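PDB 5Z3E: isomaltose glucohydrolase from Kribbella flavida, which hydrolyses the alpha-1,6-glucosidic linkage of isomaltose from its non-reducing end, releasing beta-D-glucose and D-glucose in the intracellular breakdown of a starch-derived cyclic tetrasaccharide. Local coordinates for residues Leu209-Gly220 / Thr234-Val245; Asp348-Gln356 / Val377-Tyr388. The protein carries 1 engineered substitution. One frame throughout, in Å; residues are numbered along the deposited sequence.

From the N terminus the chain first runs through helices 32-52 to 175-188 before reaching either contact. Contact 1 then pairs helix 206-220 with helix 231-248, closing a short connection of 13 residues. After helices 283-296, 317-329 and 333-344 comes contact 2, where residues 348-356 meet 377-388 across 20 intervening residues; segment 377-388 runs into helix 382-394, the last of the chain. The contacts follow in series, neither enclosing nor crossing the other, and their centres, about 31 Å apart, lie on opposite sides of the chain's centre. Contact 1 also touches helices 151-167 and 175-188, whereas around contact 2 side chains touch helices 32-52, 74-87 and 317-329.

Contact 1: residues Leu209-Gly220 / Thr234-Val245; sequences LGAIHGGLVAVG and TLQVAARIRSLV
Ile-241 overlaps the first turns of 209-220 with both branches: CG2 lies 3.9 Å from Leu-209 CB, while CD1 ends 3.8 Å from Ile-212 CG2, the two isoleucines crossing at about a right angle. With CG1 anti to the carbonyl carbon (chi1 -68°), the longer arm reaches the backbone of His-213 and completes a knob set among Leu-209, Ile-212, His-213 and Leu-216. Leu-216 returns the arrangement as a knob among Thr-234, Val-237, Ala-238 and Ile-241, its CD1 packing 3.6 Å from Val-237 CG1. Such reciprocal knobs-into-holes fit two nearly antiparallel helices, whose axes approach to 8.3 Å at an angle of 152°, within the (alpha/alpha)6 barrel of glycoside hydrolase family 15. Helix 175-188 adds Val-182 against Val-219 and Thr-234.

One polar bond joins the helices beside this apolar seam. Arg-242 NH1 donates to His-213 NE2 over 2.9 Å at 161°, lying close to both the imidazole and guanidinium planes although those planes stand nearly perpendicular. His-213 ND1 is bonded to the carbonyl O of Phe-275, so both ring nitrogens are engaged and the ring's rotation is fixed from two sides. Ala-238 O lies at the ring edge, 3.5 Å from His-213 CD2, and Val-217 CG2 covers part of one face while also meeting Ala-238 CB at 3.6 Å.

At the Gly-220 end the hydroxyl of Thr-234 comes close to main chain, OG1 lying 3.1 Å from Gly-220 CA, while its hydrogen-bond partner is Ser-231 O. The isobutyl group of Leu-235 lies against Gly-220 and reaches the backbone of Val-217.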
# COMPACT_ATOMS: atom_id res chain seq x y z
N LEU A 209 -6.60 -7.15 -5.30
CA LEU A 209 -8.05 -7.18 -5.16
C LEU A 209 -8.45 -6.50 -3.87
O LEU A 209 -9.44 -5.75 -3.82
CB LEU A 209 -8.55 -8.62 -5.20
CG LEU A 209 -8.43 -9.29 -6.57
CD1 LEU A 209 -8.60 -10.80 -6.42
CD2 LEU A 209 -9.43 -8.73 -7.56
N GLY A 210 -7.73 -6.75 -2.78
CA GLY A 210 -8.04 -6.14 -1.51
C GLY A 210 -7.90 -4.63 -1.54
O GLY A 210 -8.78 -3.92 -1.02
N ALA A 211 -6.83 -4.11 -2.12
CA ALA A 211 -6.64 -2.67 -2.23
C ALA A 211 -7.80 -2.03 -2.99
O ALA A 211 -8.30 -0.97 -2.62
CB ALA A 211 -5.33 -2.38 -2.93
N ILE A 212 -8.20 -2.66 -4.11
CA ILE A 212 -9.32 -2.14 -4.89
C ILE A 212 -10.59 -2.14 -4.04
O ILE A 212 -11.32 -1.16 -4.00
CB ILE A 212 -9.47 -2.93 -6.20
CG1 ILE A 212 -8.21 -2.78 -7.06
CG2 ILE A 212 -10.73 -2.47 -6.93
CD1 ILE A 212 -8.21 -3.66 -8.29
N HIS A 213 -10.86 -3.26 -3.38
CA HIS A 213 -11.99 -3.37 -2.48
C HIS A 213 -12.00 -2.25 -1.46
O HIS A 213 -13.03 -1.62 -1.22
CB HIS A 213 -11.96 -4.73 -1.79
CG HIS A 213 -13.04 -4.94 -0.77
ND1 HIS A 213 -12.95 -4.52 0.53
CD2 HIS A 213 -14.25 -5.52 -0.89
CE1 HIS A 213 -14.08 -4.87 1.16
NE2 HIS A 213 -14.89 -5.47 0.32
N GLY A 214 -10.86 -2.02 -0.80
CA GLY A 214 -10.81 -0.99 0.21
C GLY A 214 -11.16 0.38 -0.34
O GLY A 214 -11.89 1.15 0.30
N GLY A 215 -10.64 0.72 -1.52
CA GLY A 215 -10.98 1.98 -2.12
C GLY A 215 -12.44 2.11 -2.50
O GLY A 215 -13.06 3.15 -2.30
N LEU A 216 -12.99 1.05 -3.09
CA LEU A 216 -14.39 1.06 -3.50
C LEU A 216 -15.34 1.15 -2.33
O LEU A 216 -16.33 1.88 -2.37
CB LEU A 216 -14.69 -0.14 -4.38
CG LEU A 216 -13.99 -0.18 -5.74
CD1 LEU A 216 -14.38 -1.45 -6.48
CD2 LEU A 216 -14.28 1.05 -6.58
N VAL A 217 -15.07 0.40 -1.25
CA VAL A 217 -15.91 0.50 -0.07
C VAL A 217 -15.77 1.89 0.55
O VAL A 217 -16.78 2.45 1.02
CB VAL A 217 -15.62 -0.63 0.93
CG1 VAL A 217 -16.35 -0.42 2.24
CG2 VAL A 217 -16.00 -1.97 0.34
N ALA A 218 -14.57 2.46 0.55
CA ALA A 218 -14.39 3.78 1.12
C ALA A 218 -15.29 4.79 0.40
O ALA A 218 -15.98 5.58 1.05
CB ALA A 218 -12.94 4.19 1.06
N VAL A 219 -15.29 4.82 -0.93
CA VAL A 219 -16.13 5.80 -1.61
C VAL A 219 -17.60 5.42 -1.57
O VAL A 219 -18.45 6.32 -1.47
CB VAL A 219 -15.67 6.07 -3.08
CG1 VAL A 219 -14.31 6.71 -3.10
CG2 VAL A 219 -15.71 4.84 -3.96
N GLY A 220 -17.94 4.14 -1.61
CA GLY A 220 -19.32 3.72 -1.64
C GLY A 220 -20.06 3.86 -0.33
O GLY A 220 -21.29 3.83 -0.30
N THR A 234 -20.02 0.92 -6.83
CA THR A 234 -18.80 0.63 -6.08
C THR A 234 -19.02 -0.48 -5.07
O THR A 234 -18.15 -1.34 -4.90
CB THR A 234 -18.22 1.89 -5.45
OG1 THR A 234 -19.08 2.45 -4.47
CG2 THR A 234 -17.80 2.89 -6.51
N LEU A 235 -20.15 -0.47 -4.37
CA LEU A 235 -20.40 -1.52 -3.38
C LEU A 235 -20.75 -2.85 -4.04
O LEU A 235 -20.42 -3.91 -3.49
CB LEU A 235 -21.44 -1.11 -2.36
CG LEU A 235 -21.06 0.09 -1.50
CD1 LEU A 235 -22.03 0.24 -0.35
CD2 LEU A 235 -19.62 -0.00 -0.97
N GLN A 236 -21.40 -2.82 -5.19
CA GLN A 236 -21.71 -4.06 -5.89
C GLN A 236 -20.42 -4.72 -6.40
O GLN A 236 -20.26 -5.93 -6.27
CB GLN A 236 -22.70 -3.82 -7.01
CG GLN A 236 -23.37 -5.14 -7.44
CD GLN A 236 -24.41 -5.65 -6.44
OE1 GLN A 236 -25.32 -4.91 -6.07
NE2 GLN A 236 -24.30 -6.87 -5.96
N VAL A 237 -19.50 -3.93 -6.96
CA VAL A 237 -18.22 -4.47 -7.40
C VAL A 237 -17.40 -4.94 -6.20
O VAL A 237 -16.78 -6.00 -6.27
CB VAL A 237 -17.47 -3.48 -8.30
CG1 VAL A 237 -16.02 -3.90 -8.48
CG2 VAL A 237 -18.17 -3.37 -9.63
N ALA A 238 -17.41 -4.20 -5.10
CA ALA A 238 -16.71 -4.68 -3.91
C ALA A 238 -17.24 -6.06 -3.51
O ALA A 238 -16.46 -6.95 -3.13
CB ALA A 238 -16.80 -3.68 -2.78
N ALA A 239 -18.56 -6.28 -3.58
CA ALA A 239 -19.12 -7.58 -3.27
C ALA A 239 -18.64 -8.65 -4.26
O ALA A 239 -18.40 -9.79 -3.86
CB ALA A 239 -20.65 -7.50 -3.24
N ARG A 240 -18.52 -8.28 -5.54
CA ARG A 240 -17.99 -9.19 -6.55
C ARG A 240 -16.55 -9.58 -6.25
O ARG A 240 -16.15 -10.73 -6.44
CB ARG A 240 -18.07 -8.56 -7.94
CG ARG A 240 -19.49 -8.33 -8.44
CD ARG A 240 -19.57 -7.79 -9.84
NE ARG A 240 -20.97 -7.65 -10.23
CZ ARG A 240 -21.70 -6.55 -10.51
NH1 ARG A 240 -21.21 -5.31 -10.25
NH2 ARG A 240 -23.02 -6.67 -10.82
N ILE A 241 -15.74 -8.63 -5.77
CA ILE A 241 -14.38 -8.93 -5.37
C ILE A 241 -14.38 -9.96 -4.24
O ILE A 241 -13.64 -10.94 -4.27
CB ILE A 241 -13.63 -7.65 -4.96
CG1 ILE A 241 -13.39 -6.75 -6.17
CG2 ILE A 241 -12.31 -8.02 -4.29
CD1 ILE A 241 -12.90 -5.36 -5.85
N ARG A 242 -15.22 -9.71 -3.23
CA ARG A 242 -15.28 -10.65 -2.12
C ARG A 242 -15.74 -12.03 -2.57
O ARG A 242 -15.23 -13.04 -2.07
CB ARG A 242 -16.15 -10.11 -0.98
CG ARG A 242 -15.62 -8.84 -0.37
CD ARG A 242 -16.34 -8.44 0.91
NE ARG A 242 -17.77 -8.29 0.72
CZ ARG A 242 -18.42 -7.16 0.44
NH1 ARG A 242 -17.78 -6.01 0.36
NH2 ARG A 242 -19.73 -7.19 0.20
N SER A 243 -16.66 -12.10 -3.52
CA SER A 243 -17.08 -13.39 -4.05
C SER A 243 -15.91 -14.14 -4.68
O SER A 243 -15.76 -15.35 -4.51
CB SER A 243 -18.17 -13.23 -5.11
OG SER A 243 -19.37 -12.73 -4.57
N LEU A 244 -15.10 -13.43 -5.45
CA LEU A 244 -13.97 -14.04 -6.11
C LEU A 244 -12.95 -14.55 -5.09
O LEU A 244 -12.41 -15.66 -5.22
CB LEU A 244 -13.39 -13.03 -7.05
CG LEU A 244 -12.37 -13.48 -7.99
CD1 LEU A 244 -12.83 -14.67 -8.84
CD2 LEU A 244 -12.02 -12.31 -8.96
N VAL A 245 -12.67 -13.74 -4.06
CA VAL A 245 -11.76 -14.16 -3.01
C VAL A 245 -12.32 -15.35 -2.24
O VAL A 245 -11.59 -16.29 -1.92
CB VAL A 245 -11.39 -12.97 -2.12
CG1 VAL A 245 -10.56 -13.41 -0.93
CG2 VAL A 245 -10.64 -11.91 -2.92

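Contact 2: residues Asp348-Gln356 / Val377-Tyr388; sequences DADGDLPAQ and VATPLLWSHGMY. Engineered in segment 348-356: Ala-355 (natural residue Glu).
Leu-353 carries the tight part of this contact, laying CB over one face of the His-385 ring, 4.0 Å from the ring centroid in a CH-pi contact and offset toward the rim. With CG turned beside the backbone N (chi1 -70°), the side chain continues to Tyr-388, where Leu-353 CD1 meets Tyr-388 CB. Two backbone bonds stitch the segments together: Leu-381 N donates to Leu-353 O (3.0 Å, 164°), and Ala-355 N to Ala-378 O (2.9 Å). The hydroxyl of Ser-384 adds a side-chain bond, OG donating to Pro-354 O at 2.8 Å from above the carbonyl plane. A water donates to this hydroxyl oxygen and to Ala-355 O.

This grip joins the N-terminal end of helix 382-394, with Leu-381 at the N-cap after cis-Pro-380, to the loop carrying the inferred proton-acceptor position of this family 15 hydrolase. Ala-355, an engineered replacement of glutamate, occupies that position; its CB lies 3.8 Å from Leu-381 CD2.

The opposite end is looser and more exposed. In the type I turn 348-351, Asp-348 OD1 accepts from Asp-350 N, an Asx turn, and also from Asp-352 N, from the opposite face of the carboxylate, but Asp-348 OD2 merely approaches Thr-379 CG2 at 3.8 Å. Asp-352 lies alongside Pro-380, pointing the same way, while its OD1 bonds to His-44 on helix 32-52, the helix from which Ser-45 OG bonds to His-385 ND1.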
# COMPACT_ATOMS: atom_id res chain seq x y z
N ASP A 348 18.62 3.51 11.05
CA ASP A 348 20.05 3.79 11.01
C ASP A 348 20.39 4.93 11.95
O ASP A 348 19.56 5.43 12.71
CB ASP A 348 20.54 3.95 9.58
CG ASP A 348 20.16 5.25 8.93
OD1 ASP A 348 19.65 6.18 9.59
OD2 ASP A 348 20.40 5.35 7.69
N ALA A 349 21.66 5.35 11.94
CA ALA A 349 22.13 6.36 12.87
C ALA A 349 21.40 7.68 12.71
O ALA A 349 21.36 8.50 13.64
CB ALA A 349 23.64 6.55 12.73
N ASP A 350 20.87 7.94 11.53
CA ASP A 350 20.11 9.20 11.27
C ASP A 350 18.61 9.03 11.56
O ASP A 350 17.86 10.01 11.46
CB ASP A 350 20.28 9.63 9.80
CG ASP A 350 21.68 10.09 9.48
OD1 ASP A 350 22.39 10.59 10.38
OD2 ASP A 350 22.14 9.88 8.33
N GLY A 351 18.17 7.83 11.90
CA GLY A 351 16.74 7.52 12.10
C GLY A 351 16.06 7.02 10.87
O GLY A 351 14.86 6.74 10.90
N ASP A 352 16.80 6.89 9.77
CA ASP A 352 16.15 6.48 8.51
C ASP A 352 15.88 4.99 8.51
O ASP A 352 16.68 4.17 9.00
CB ASP A 352 17.05 6.82 7.32
CG ASP A 352 17.18 8.29 7.04
OD1 ASP A 352 16.36 9.08 7.55
OD2 ASP A 352 18.07 8.64 6.26
N LEU A 353 14.73 4.62 7.92
CA LEU A 353 14.30 3.24 7.85
C LEU A 353 14.48 2.72 6.44
O LEU A 353 13.99 3.35 5.47
CB LEU A 353 12.83 3.10 8.25
CG LEU A 353 12.53 3.31 9.72
CD1 LEU A 353 11.04 3.47 9.93
CD2 LEU A 353 13.06 2.16 10.56
N PRO A 354 15.16 1.60 6.28
CA PRO A 354 15.34 1.00 4.96
C PRO A 354 14.05 0.34 4.48
O PRO A 354 13.12 0.09 5.27
CB PRO A 354 16.40 -0.06 5.18
CG PRO A 354 16.20 -0.43 6.56
CD PRO A 354 15.78 0.79 7.33
N ALA A 355 14.03 -0.02 3.20
CA ALA A 355 12.95 -0.87 2.70
C ALA A 355 12.95 -2.24 3.41
O ALA A 355 11.92 -2.77 3.79
CB ALA A 355 13.07 -1.07 1.21
N GLN A 356 14.15 -2.82 3.55
CA GLN A 356 14.31 -4.15 4.09
C GLN A 356 15.68 -4.27 4.72
O GLN A 356 16.55 -3.45 4.43
CB GLN A 356 14.13 -5.21 3.03
CG GLN A 356 15.17 -5.14 1.90
CD GLN A 356 15.07 -6.32 0.96
OE1 GLN A 356 15.24 -7.48 1.37
NE2 GLN A 356 14.76 -6.06 -0.30
N VAL A 377 20.28 -1.19 -0.37
CA VAL A 377 18.84 -1.10 -0.25
C VAL A 377 18.37 0.32 0.02
O VAL A 377 18.95 1.05 0.82
CB VAL A 377 18.43 -2.04 0.93
CG1 VAL A 377 17.04 -1.75 1.38
CG2 VAL A 377 18.55 -3.49 0.44
N ALA A 378 17.27 0.68 -0.62
CA ALA A 378 16.68 2.01 -0.46
C ALA A 378 16.51 2.41 1.00
O ALA A 378 15.81 1.74 1.77
CB ALA A 378 15.32 2.07 -1.14
N THR A 379 17.14 3.52 1.35
CA THR A 379 17.09 4.06 2.69
C THR A 379 17.27 5.57 2.62
O THR A 379 18.29 6.02 2.11
CB THR A 379 18.18 3.48 3.57
OG1 THR A 379 18.27 2.06 3.49
CG2 THR A 379 18.06 3.94 4.99
N PRO A 380 16.34 6.37 3.13
CA PRO A 380 15.03 5.96 3.66
C PRO A 380 14.08 5.54 2.54
O PRO A 380 14.12 6.08 1.43
CB PRO A 380 14.50 7.26 4.28
CG PRO A 380 15.12 8.36 3.44
CD PRO A 380 16.48 7.84 3.07
N LEU A 381 13.22 4.58 2.85
CA LEU A 381 12.05 4.32 2.02
C LEU A 381 10.89 5.07 2.69
O LEU A 381 10.56 4.81 3.83
CB LEU A 381 11.74 2.82 1.98
CG LEU A 381 10.61 2.50 1.00
CD1 LEU A 381 11.07 2.58 -0.43
CD2 LEU A 381 9.98 1.14 1.29
N LEU A 382 10.29 6.03 1.98
CA LEU A 382 9.25 6.82 2.64
C LEU A 382 8.11 5.97 3.16
O LEU A 382 7.60 6.20 4.25
CB LEU A 382 8.75 7.97 1.76
CG LEU A 382 9.52 9.29 1.87
CD1 LEU A 382 10.92 9.17 1.32
CD2 LEU A 382 8.77 10.40 1.20
N TRP A 383 7.73 4.94 2.41
CA TRP A 383 6.66 4.03 2.82
C TRP A 383 7.00 3.36 4.16
O TRP A 383 6.13 3.16 5.00
CB TRP A 383 6.40 3.04 1.69
CG TRP A 383 5.21 2.13 1.85
CD1 TRP A 383 4.25 2.16 2.81
CD2 TRP A 383 4.89 1.02 0.98
NE1 TRP A 383 3.36 1.12 2.61
CE2 TRP A 383 3.73 0.41 1.49
CE3 TRP A 383 5.49 0.47 -0.15
CZ2 TRP A 383 3.17 -0.72 0.92
CZ3 TRP A 383 4.94 -0.68 -0.70
CH2 TRP A 383 3.81 -1.26 -0.15
N SER A 384 8.27 3.03 4.39
CA SER A 384 8.65 2.49 5.71
C SER A 384 8.28 3.46 6.83
O SER A 384 7.73 3.05 7.85
CB SER A 384 10.14 2.20 5.78
OG SER A 384 10.49 1.12 4.97
N HIS A 385 8.62 4.72 6.64
CA HIS A 385 8.29 5.75 7.59
C HIS A 385 6.79 5.98 7.74
O HIS A 385 6.29 6.19 8.84
CB HIS A 385 9.03 7.04 7.26
CG HIS A 385 10.51 6.94 7.52
ND1 HIS A 385 11.02 7.06 8.80
CD2 HIS A 385 11.56 6.67 6.72
CE1 HIS A 385 12.32 6.88 8.75
NE2 HIS A 385 12.70 6.64 7.50
N GLY A 386 6.07 5.96 6.61
CA GLY A 386 4.63 6.10 6.69
C GLY A 386 3.99 5.00 7.49
O GLY A 386 3.10 5.25 8.31
N MET A 387 4.42 3.76 7.26
CA MET A 387 3.87 2.64 7.99
C MET A 387 4.24 2.67 9.47
O MET A 387 3.44 2.29 10.33
CB MET A 387 4.32 1.30 7.39
CG MET A 387 3.89 1.02 6.03
SD MET A 387 2.05 1.02 5.80
CE MET A 387 1.61 -0.42 6.67
N TYR A 388 5.45 3.12 9.78
CA TYR A 388 5.84 3.30 11.17
C TYR A 388 4.88 4.28 11.86
O TYR A 388 4.39 4.01 12.98
CB TYR A 388 7.28 3.82 11.27
CG TYR A 388 7.66 4.08 12.70
CD1 TYR A 388 8.07 3.05 13.51
CD2 TYR A 388 7.54 5.35 13.25
CE1 TYR A 388 8.36 3.28 14.85
CE2 TYR A 388 7.81 5.59 14.57
CZ TYR A 388 8.25 4.57 15.37
OH TYR A 388 8.51 4.77 16.71
O HOH W 1 9.61 -1.41 4.15